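Local coordinates for protein 11S globulin subunit beta (PDB 2E9Q) that serves as a seed storage protein of pumpkin, a nutrient reservoir built as a two-cupin 11S globulin that assembles into hexamers, at residues A[176-181]-A[185-190]; A[288-293]-A[322-327]; A[420-425]-A[438-443]. All blocks are in the same frame, centred on the assembly; numbering follows the deposited sequence. Where two conformers were deposited one is given.

Interaction 1: A[176-181]-A[185-190]; sequences KFYLAG and QVERGV
Glu187 reaches across to Lys176 and Tyr178 at the margin of the N-terminal cupin barrel, where the short strand 176-178, paired with strand 74-81, gives way to a loop that doubles back past it. From CB the glutamate chain runs to CG with chi1 -55°, anti to the carbonyl carbon, and then bends (chi2 75°), which brings the carboxylate to the strand's side chains. Glu187 CG and CD each lie 4.1 Å from Lys176 CB, so the contact with Lys176 is carbon on carbon. Glu187 OE1 arrives at the edge of the Tyr178 ring, 3.7 Å from CE1, with the carboxylate plane turned 46° from that of the ring. Arg241 forms a salt bridge with the same OE1, which probably offsets the buried negative charge. The Gln185 amide lies nearly coplanar with the tyrosine ring and meets its edge, near the ring plane, NE2 3.4 Å from Tyr178 CE1; NE2 also makes a weak hydrogen bond to Glu187 OE2 at 2.8 Å. A second conformer of Gln185 makes its part less certain. Tyrosine suits the place because its flank packs against these flat polar groups while its hydroxyl reaches past them to polar partners. Tyr178 OH is 2.8 Å from a water, and it receives a weak hydrogen bond from Lys176 NZ at 3.3 Å.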
loop_
_atom_site.group_PDB
_atom_site.type_symbol
_atom_site.label_atom_id
_atom_site.label_comp_id
_atom_site.label_asym_id
_atom_site.label_seq_id
_atom_site.Cartn_x
_atom_site.Cartn_y
_atom_site.Cartn_z
ATOM N N LYS A 176 14.231 12.437 11.757
ATOM C CA LYS A 176 13.827 13.831 11.796
ATOM C C LYS A 176 14.991 14.717 11.367
ATOM O O LYS A 176 16.070 14.681 11.956
ATOM C CB LYS A 176 13.302 14.239 13.177
ATOM C CG LYS A 176 12.666 15.626 13.134
ATOM C CD LYS A 176 11.852 15.995 14.351
ATOM C CE LYS A 176 11.482 17.481 14.279
ATOM N NZ LYS A 176 10.700 17.943 15.439
ATOM N N PHE A 177 14.763 15.490 10.309
ATOM C CA PHE A 177 15.757 16.402 9.739
ATOM C C PHE A 177 15.580 17.814 10.302
ATOM O O PHE A 177 14.614 18.511 9.966
ATOM C CB PHE A 177 15.617 16.461 8.204
ATOM C CG PHE A 177 15.722 15.122 7.521
ATOM C CD1 PHE A 177 14.722 14.166 7.670
ATOM C CD2 PHE A 177 16.831 14.809 6.745
ATOM C CE1 PHE A 177 14.827 12.910 7.055
ATOM C CE2 PHE A 177 16.944 13.550 6.125
ATOM C CZ PHE A 177 15.939 12.607 6.286
ATOM N N TYR A 178 16.521 18.236 11.139
ATOM C CA TYR A 178 16.475 19.557 11.750
ATOM C C TYR A 178 17.163 20.610 10.895
ATOM O O TYR A 178 18.236 20.365 10.335
ATOM C CB TYR A 178 17.123 19.527 13.148
ATOM C CG TYR A 178 16.208 18.996 14.221
ATOM C CD1 TYR A 178 16.153 17.632 14.528
ATOM C CD2 TYR A 178 15.352 19.856 14.898
ATOM C CE1 TYR A 178 15.255 17.146 15.491
ATOM C CE2 TYR A 178 14.457 19.386 15.851
ATOM C CZ TYR A 178 14.409 18.040 16.145
ATOM O OH TYR A 178 13.499 17.625 17.092
ATOM N N LEU A 179 16.543 21.782 10.795
ATOM C CA LEU A 179 17.114 22.872 10.008
ATOM C C LEU A 179 18.138 23.685 10.802
ATOM O O LEU A 179 18.995 24.344 10.217
ATOM C CB LEU A 179 16.018 23.811 9.504
ATOM C CG LEU A 179 14.863 23.239 8.666
ATOM C CD1 LEU A 179 14.212 24.379 7.899
ATOM C CD2 LEU A 179 15.365 22.199 7.698
ATOM N N ALA A 180 18.051 23.641 12.129
ATOM C CA ALA A 180 18.990 24.390 12.968
ATOM C C ALA A 180 19.378 23.651 14.239
ATOM O O ALA A 180 18.755 22.658 14.609
ATOM C CB ALA A 180 18.400 25.737 13.335
ATOM N N GLY A 181 20.410 24.160 14.913
ATOM C CA GLY A 181 20.866 23.556 16.154
ATOM C C GLY A 181 21.649 22.274 15.958
ATOM O O GLY A 181 22.049 21.938 14.852
ATOM N N GLN A 185 19.923 13.195 17.769
ATOM C CA GLN A 185 18.817 12.382 17.255
ATOM C C GLN A 185 18.519 11.176 18.135
ATOM O O GLN A 185 19.283 10.206 18.168
ATOM C CB GLN A 185 19.143 11.916 15.831
ATOM C CG GLN A 185 18.032 12.172 14.820
ATOM C CD GLN A 185 17.715 13.650 14.656
ATOM O OE1 GLN A 185 18.512 14.414 14.114
ATOM N NE2 GLN A 185 16.550 14.057 15.134
ATOM N N VAL A 186 17.401 11.256 18.851
ATOM C CA VAL A 186 16.977 10.198 19.760
ATOM C C VAL A 186 15.666 9.560 19.311
ATOM O O VAL A 186 15.259 8.526 19.847
ATOM C CB VAL A 186 16.802 10.740 21.202
ATOM C CG1 VAL A 186 15.725 11.819 21.228
ATOM C CG2 VAL A 186 16.449 9.589 22.156
ATOM N N GLU A 187 15.005 10.186 18.338
ATOM C CA GLU A 187 13.749 9.662 17.808
ATOM C C GLU A 187 13.957 8.169 17.585
ATOM O O GLU A 187 13.094 7.353 17.910
ATOM C CB GLU A 187 13.393 10.347 16.486
ATOM C CG GLU A 187 13.336 11.866 16.574
ATOM C CD GLU A 187 14.711 12.506 16.650
ATOM O OE1 GLU A 187 14.792 13.728 16.886
ATOM O OE2 GLU A 187 15.716 11.787 16.464
ATOM N N ARG A 188 15.124 7.827 17.043
ATOM C CA ARG A 188 15.500 6.438 16.788
ATOM C C ARG A 188 17.001 6.292 17.032
ATOM O O ARG A 188 17.547 5.185 17.000
ATOM C CB ARG A 188 15.166 6.050 15.348
ATOM C CG ARG A 188 13.728 6.352 14.943
ATOM C CD ARG A 188 12.726 5.650 15.848
ATOM N NE ARG A 188 12.716 4.203 15.671
ATOM C CZ ARG A 188 12.045 3.576 14.713
ATOM N NH1 ARG A 188 11.329 4.272 13.841
ATOM N NH2 ARG A 188 12.074 2.251 14.638
ATOM N N GLY A 189 17.657 7.427 17.269
ATOM C CA GLY A 189 19.088 7.449 17.535
ATOM C C GLY A 189 19.953 6.709 16.535
ATOM O O GLY A 189 20.167 7.170 15.417
ATOM N N VAL A 190 20.464 5.556 16.948
ATOM C CA VAL A 190 21.304 4.736 16.087
ATOM C C VAL A 190 20.647 3.361 15.964
ATOM O O VAL A 190 20.958 2.588 15.053
ATOM C CB VAL A 190 22.736 4.595 16.680
ATOM C CG1 VAL A 190 23.661 3.906 15.676
ATOM C CG2 VAL A 190 23.283 5.976 17.050
HETATM O O HOH W 1 13.011 15.026 17.937
#

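Interaction 2: A[288-293]-A[322-327]; sequences QNIGRS and LSAERG
Ile290 lays CG1 and CD1 against the root of Arg326, CD1 coming to 3.9 Å from Arg326 CB, the two side chains crossing at a slant. With chi1 49° the isoleucine holds CG1 between its own backbone N and carbonyl carbon, a cramped choice that points the ethyl arm at strand 323-329. Ile290 CD1 also touches Ala324 CB at 4.5 Å; alanine is small enough there to admit it, and Ile397 of strand 393-400 packs on all three residues. The carbonyl oxygen of Ile290 also approaches Arg326 CB, at 3.6 Å, so the arginine is met along its aliphatic stem.

A bend within the stem, at chi2 (-80°), sets the direction of the guanidinium, whose NH2 donates to Thr350 OG1. Arg326 NE donates to a water at 3.1 Å, and Arg292 NE donates weakly to the same water. Arg292 is poorly ordered and exposed, so the bridge is probably weak.

Strand 287-289 is added to the edge of the N-terminal barrel's sheet, whereas strand 323-329 lies inside a sheet of the C-terminal barrel; the contact therefore bridges the two cupin domains. No direct hydrogen bond joins the segments, which is consistent with a contact made by packing rather than by direct polar bonds, and arginine serves by its dual nature, apolar at its base and polar at its tip.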
loop_
_atom_site.group_PDB
_atom_site.type_symbol
_atom_site.label_atom_id
_atom_site.label_comp_id
_atom_site.label_asym_id
_atom_site.label_seq_id
_atom_site.Cartn_x
_atom_site.Cartn_y
_atom_site.Cartn_z
ATOM N N GLN A 288 -7.587 20.445 15.278
ATOM C CA GLN A 288 -8.946 20.305 15.778
ATOM C C GLN A 288 -8.827 20.091 17.283
ATOM O O GLN A 288 -8.038 19.257 17.738
ATOM C CB GLN A 288 -9.645 19.096 15.150
ATOM C CG GLN A 288 -11.070 18.866 15.679
ATOM C CD GLN A 288 -11.704 17.575 15.171
ATOM O OE1 GLN A 288 -11.393 17.105 14.081
ATOM N NE2 GLN A 288 -12.613 17.010 15.961
ATOM N N ASN A 289 -9.590 20.844 18.062
ATOM C CA ASN A 289 -9.530 20.679 19.504
ATOM C C ASN A 289 -10.533 19.612 19.891
ATOM O O ASN A 289 -11.720 19.720 19.571
ATOM C CB ASN A 289 -9.872 21.982 20.223
ATOM C CG ASN A 289 -9.510 21.939 21.691
ATOM O OD1 ASN A 289 -8.451 22.414 22.098
ATOM N ND2 ASN A 289 -10.379 21.351 22.489
ATOM N N ILE A 290 -10.056 18.572 20.565
ATOM C CA ILE A 290 -10.927 17.486 20.987
ATOM C C ILE A 290 -10.947 17.424 22.503
ATOM O O ILE A 290 -11.270 16.398 23.100
ATOM C CB ILE A 290 -10.469 16.136 20.389
ATOM C CG1 ILE A 290 -8.967 15.928 20.606
ATOM C CG2 ILE A 290 -10.782 16.103 18.905
ATOM C CD1 ILE A 290 -8.447 14.663 19.960
ATOM N N GLY A 291 -10.607 18.559 23.107
ATOM C CA GLY A 291 -10.590 18.687 24.550
ATOM C C GLY A 291 -11.963 18.964 25.140
ATOM O O GLY A 291 -12.991 18.779 24.490
ATOM N N ARG A 292 -11.978 19.431 26.382
ATOM C CA ARG A 292 -13.226 19.701 27.072
ATOM C C ARG A 292 -14.031 20.893 26.560
ATOM O O ARG A 292 -15.223 21.005 26.843
ATOM C CB ARG A 292 -12.952 19.844 28.573
ATOM C CG ARG A 292 -11.792 20.765 28.927
ATOM C CD ARG A 292 -11.283 20.457 30.339
ATOM N NE ARG A 292 -10.733 19.102 30.415
ATOM C CZ ARG A 292 -10.521 18.428 31.544
ATOM N NH1 ARG A 292 -10.812 18.980 32.714
ATOM N NH2 ARG A 292 -10.024 17.195 31.499
ATOM N N SER A 293 -13.400 21.770 25.789
ATOM C CA SER A 293 -14.113 22.936 25.274
ATOM C C SER A 293 -15.071 22.563 24.147
ATOM O O SER A 293 -15.999 23.308 23.849
ATOM C CB SER A 293 -13.139 23.986 24.746
ATOM O OG SER A 293 -12.839 23.731 23.381
ATOM N N LEU A 322 -4.533 9.103 9.396
ATOM C CA LEU A 322 -4.447 8.923 10.835
ATOM C C LEU A 322 -5.652 9.635 11.439
ATOM O O LEU A 322 -6.272 10.474 10.784
ATOM C CB LEU A 322 -3.159 9.559 11.382
ATOM C CG LEU A 322 -1.797 9.126 10.830
ATOM C CD1 LEU A 322 -0.722 9.983 11.478
ATOM C CD2 LEU A 322 -1.534 7.654 11.110
ATOM N N SER A 323 -5.987 9.286 12.677
ATOM C CA SER A 323 -7.089 9.915 13.391
ATOM C C SER A 323 -6.877 9.697 14.889
ATOM O O SER A 323 -5.930 9.011 15.282
ATOM C CB SER A 323 -8.453 9.377 12.913
ATOM O OG SER A 323 -8.565 7.968 12.977
ATOM N N ALA A 324 -7.721 10.311 15.718
ATOM C CA ALA A 324 -7.586 10.197 17.165
ATOM C C ALA A 324 -8.904 10.308 17.907
ATOM O O ALA A 324 -9.880 10.878 17.403
ATOM C CB ALA A 324 -6.629 11.259 17.682
ATOM N N GLU A 325 -8.906 9.765 19.118
ATOM C CA GLU A 325 -10.061 9.780 20.005
ATOM C C GLU A 325 -9.522 10.207 21.367
ATOM O O GLU A 325 -8.491 9.690 21.821
ATOM C CB GLU A 325 -10.686 8.384 20.126
ATOM C CG GLU A 325 -11.460 7.887 18.903
ATOM C CD GLU A 325 -12.094 6.518 19.135
ATOM O OE1 GLU A 325 -13.020 6.133 18.388
ATOM O OE2 GLU A 325 -11.659 5.817 20.070
ATOM N N ARG A 326 -10.203 11.153 22.008
ATOM C CA ARG A 326 -9.800 11.637 23.319
ATOM C C ARG A 326 -10.905 11.199 24.264
ATOM O O ARG A 326 -12.042 11.656 24.155
ATOM C CB ARG A 326 -9.670 13.165 23.306
ATOM C CG ARG A 326 -8.871 13.763 24.473
ATOM C CD ARG A 326 -9.692 13.865 25.757
ATOM N NE ARG A 326 -8.995 14.657 26.771
ATOM C CZ ARG A 326 -8.016 14.196 27.549
ATOM N NH1 ARG A 326 -7.434 15.000 28.435
ATOM N NH2 ARG A 326 -7.635 12.926 27.460
ATOM N N GLY A 327 -10.565 10.309 25.190
ATOM C CA GLY A 327 -11.558 9.797 26.112
ATOM C C GLY A 327 -11.471 10.309 27.529
ATOM O O GLY A 327 -10.418 10.729 28.008
HETATM O O HOH W 2 -10.717 16.964 27.900
#

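Interaction 3: A[420-425]-A[438-443]; sequences LPLGVL and RLKYGQ
Lys440 supplies most of the contact with segment 420-425, and its polar end makes the one hydrogen bond between the segments: NZ donates to Leu420 O at 2.8 Å. The C=O...N angle is 142°, with the ammonium 37° above the carbonyl plane. Arg418 O accepts from the same NZ, and in the third subunit Asp123 OD2 forms a salt bridge with it while Gln124 O takes a further hydrogen bond, so a buried charge is well supplied with oxygens.

The apolar contacts belong to the lysine's methylenes. Lys440 CD sits across the neighbouring methyls Leu422 CD2 and Leu425 CD1, 3.4 Å from each, tighter than usual van der Waals packing, and both leucines cross the chain at about a right angle. A bend at chi3 (-70°) then turns the end of the chain toward Leu420. Within the same segment Lys440 CG rests over the centre of the Tyr441 ring, 3.5 Å above its plane. Cut back to an alanine here, the side chain would lose CD and NZ, which is likely to leave Asp123 of the third subunit without its positive mate and a gap over the paired leucine methyls.

At the start of helix 422-429, Pro421 holds the N-cap position and its O takes the first-turn bond from Leu425 N; Leu422 N is bound by Asp123 OD1 of the third subunit. Such helices, extending from the cupin barrel to grip the next subunit, are characteristic of the 11S globulin trimer.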
loop_
_atom_site.group_PDB
_atom_site.type_symbol
_atom_site.label_atom_id
_atom_site.label_comp_id
_atom_site.label_asym_id
_atom_site.label_seq_id
_atom_site.Cartn_x
_atom_site.Cartn_y
_atom_site.Cartn_z
ATOM N N LEU A 420 -27.700 -9.988 16.447
ATOM C CA LEU A 420 -27.963 -11.412 16.317
ATOM C C LEU A 420 -29.322 -11.864 16.810
ATOM O O LEU A 420 -29.746 -11.504 17.901
ATOM C CB LEU A 420 -26.872 -12.203 17.045
ATOM C CG LEU A 420 -25.448 -12.044 16.490
ATOM C CD1 LEU A 420 -24.418 -12.396 17.555
ATOM C CD2 LEU A 420 -25.295 -12.909 15.267
ATOM N N PRO A 421 -30.022 -12.668 16.001
ATOM C CA PRO A 421 -31.344 -13.190 16.352
ATOM C C PRO A 421 -31.241 -13.972 17.653
ATOM O O PRO A 421 -30.169 -14.488 17.980
ATOM C CB PRO A 421 -31.679 -14.101 15.174
ATOM C CG PRO A 421 -30.953 -13.460 14.031
ATOM C CD PRO A 421 -29.632 -13.090 14.644
ATOM N N LEU A 422 -32.342 -14.063 18.395
ATOM C CA LEU A 422 -32.328 -14.806 19.646
ATOM C C LEU A 422 -32.036 -16.277 19.374
ATOM O O LEU A 422 -31.348 -16.925 20.144
ATOM C CB LEU A 422 -33.669 -14.672 20.379
ATOM C CG LEU A 422 -33.928 -13.366 21.128
ATOM C CD1 LEU A 422 -35.291 -13.440 21.795
ATOM C CD2 LEU A 422 -32.850 -13.145 22.178
ATOM N N GLY A 423 -32.567 -16.797 18.270
ATOM C CA GLY A 423 -32.331 -18.189 17.925
ATOM C C GLY A 423 -30.849 -18.494 17.749
ATOM O O GLY A 423 -30.389 -19.594 18.068
ATOM N N VAL A 424 -30.100 -17.514 17.246
ATOM C CA VAL A 424 -28.664 -17.669 17.023
ATOM C C VAL A 424 -27.911 -17.622 18.351
ATOM O O VAL A 424 -27.024 -18.435 18.607
ATOM C CB VAL A 424 -28.136 -16.558 16.074
ATOM C CG1 VAL A 424 -26.663 -16.751 15.797
ATOM C CG2 VAL A 424 -28.914 -16.587 14.768
ATOM N N LEU A 425 -28.272 -16.674 19.203
ATOM C CA LEU A 425 -27.632 -16.544 20.503
ATOM C C LEU A 425 -27.832 -17.810 21.328
ATOM O O LEU A 425 -26.907 -18.279 21.991
ATOM C CB LEU A 425 -28.221 -15.357 21.253
ATOM C CG LEU A 425 -27.896 -13.982 20.682
ATOM C CD1 LEU A 425 -28.910 -12.963 21.176
ATOM C CD2 LEU A 425 -26.487 -13.594 21.101
ATOM N N ARG A 438 -32.049 -11.740 27.979
ATOM C CA ARG A 438 -31.376 -10.997 29.041
ATOM C C ARG A 438 -29.949 -10.652 28.617
ATOM O O ARG A 438 -29.404 -9.613 28.987
ATOM C CB ARG A 438 -31.366 -11.829 30.334
ATOM C CG ARG A 438 -30.435 -11.301 31.431
ATOM C CD ARG A 438 -31.041 -11.478 32.835
ATOM N NE ARG A 438 -31.268 -12.873 33.220
ATOM C CZ ARG A 438 -30.325 -13.700 33.667
ATOM N NH1 ARG A 438 -29.071 -13.283 33.799
ATOM N NH2 ARG A 438 -30.640 -14.951 33.990
ATOM N N LEU A 439 -29.356 -11.529 27.819
ATOM C CA LEU A 439 -27.994 -11.327 27.356
ATOM C C LEU A 439 -27.894 -10.154 26.378
ATOM O O LEU A 439 -27.076 -9.251 26.573
ATOM C CB LEU A 439 -27.489 -12.615 26.693
ATOM C CG LEU A 439 -26.005 -12.761 26.344
ATOM C CD1 LEU A 439 -25.644 -11.859 25.180
ATOM C CD2 LEU A 439 -25.168 -12.441 27.576
ATOM N N LYS A 440 -28.729 -10.159 25.336
ATOM C CA LYS A 440 -28.680 -9.092 24.333
ATOM C C LYS A 440 -29.389 -7.784 24.649
ATOM O O LYS A 440 -29.096 -6.768 24.020
ATOM C CB LYS A 440 -29.172 -9.599 22.973
ATOM C CG LYS A 440 -30.657 -9.821 22.866
ATOM C CD LYS A 440 -31.061 -10.297 21.464
ATOM C CE LYS A 440 -30.916 -9.219 20.404
ATOM N NZ LYS A 440 -31.513 -9.659 19.098
ATOM N N TYR A 441 -30.311 -7.780 25.607
ATOM C CA TYR A 441 -31.013 -6.534 25.943
ATOM C C TYR A 441 -30.727 -6.067 27.359
ATOM O O TYR A 441 -31.319 -5.091 27.826
ATOM C CB TYR A 441 -32.523 -6.700 25.772
ATOM C CG TYR A 441 -32.943 -7.104 24.382
ATOM C CD1 TYR A 441 -32.634 -6.311 23.282
ATOM C CD2 TYR A 441 -33.643 -8.285 24.167
ATOM C CE1 TYR A 441 -33.015 -6.689 21.991
ATOM C CE2 TYR A 441 -34.027 -8.673 22.884
ATOM C CZ TYR A 441 -33.710 -7.871 21.804
ATOM O OH TYR A 441 -34.074 -8.256 20.537
ATOM N N GLY A 442 -29.819 -6.768 28.034
ATOM C CA GLY A 442 -29.470 -6.424 29.400
ATOM C C GLY A 442 -28.795 -5.074 29.543
ATOM O O GLY A 442 -29.172 -4.279 30.396
ATOM N N GLN A 443 -27.787 -4.811 28.720
ATOM C CA GLN A 443 -27.080 -3.534 28.777
ATOM C C GLN A 443 -27.792 -2.536 27.871
ATOM O O GLN A 443 -27.955 -2.774 26.666
ATOM C CB GLN A 443 -25.630 -3.690 28.311
ATOM C CG GLN A 443 -24.812 -2.418 28.460
ATOM C CD GLN A 443 -24.435 -2.151 29.898
ATOM O OE1 GLN A 443 -24.028 -1.045 30.255
ATOM N NE2 GLN A 443 -24.555 -3.173 30.736
#

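In the fold
The three contacts follow one another along the chain without overlap: interaction 1 belongs to the N-terminal cupin barrel, interaction 2 to the seam between the barrels and interaction 3 to the helices between strands 407-409 and 448-449 of the C-terminal barrel. Centres of interactions 1 and 2 are 28 Å apart, those of 2 and 3 33 Å, and those of 1 and 3 54 Å, these last two on opposite sides of the chain's centre. None touches another; the nearest atoms of 1 and 2 are about 14 Å apart. Interaction 2 joins the domains within one subunit, whereas interactions 1 and 3 each meet a different neighbouring subunit, as suits a trimer closed head to tail.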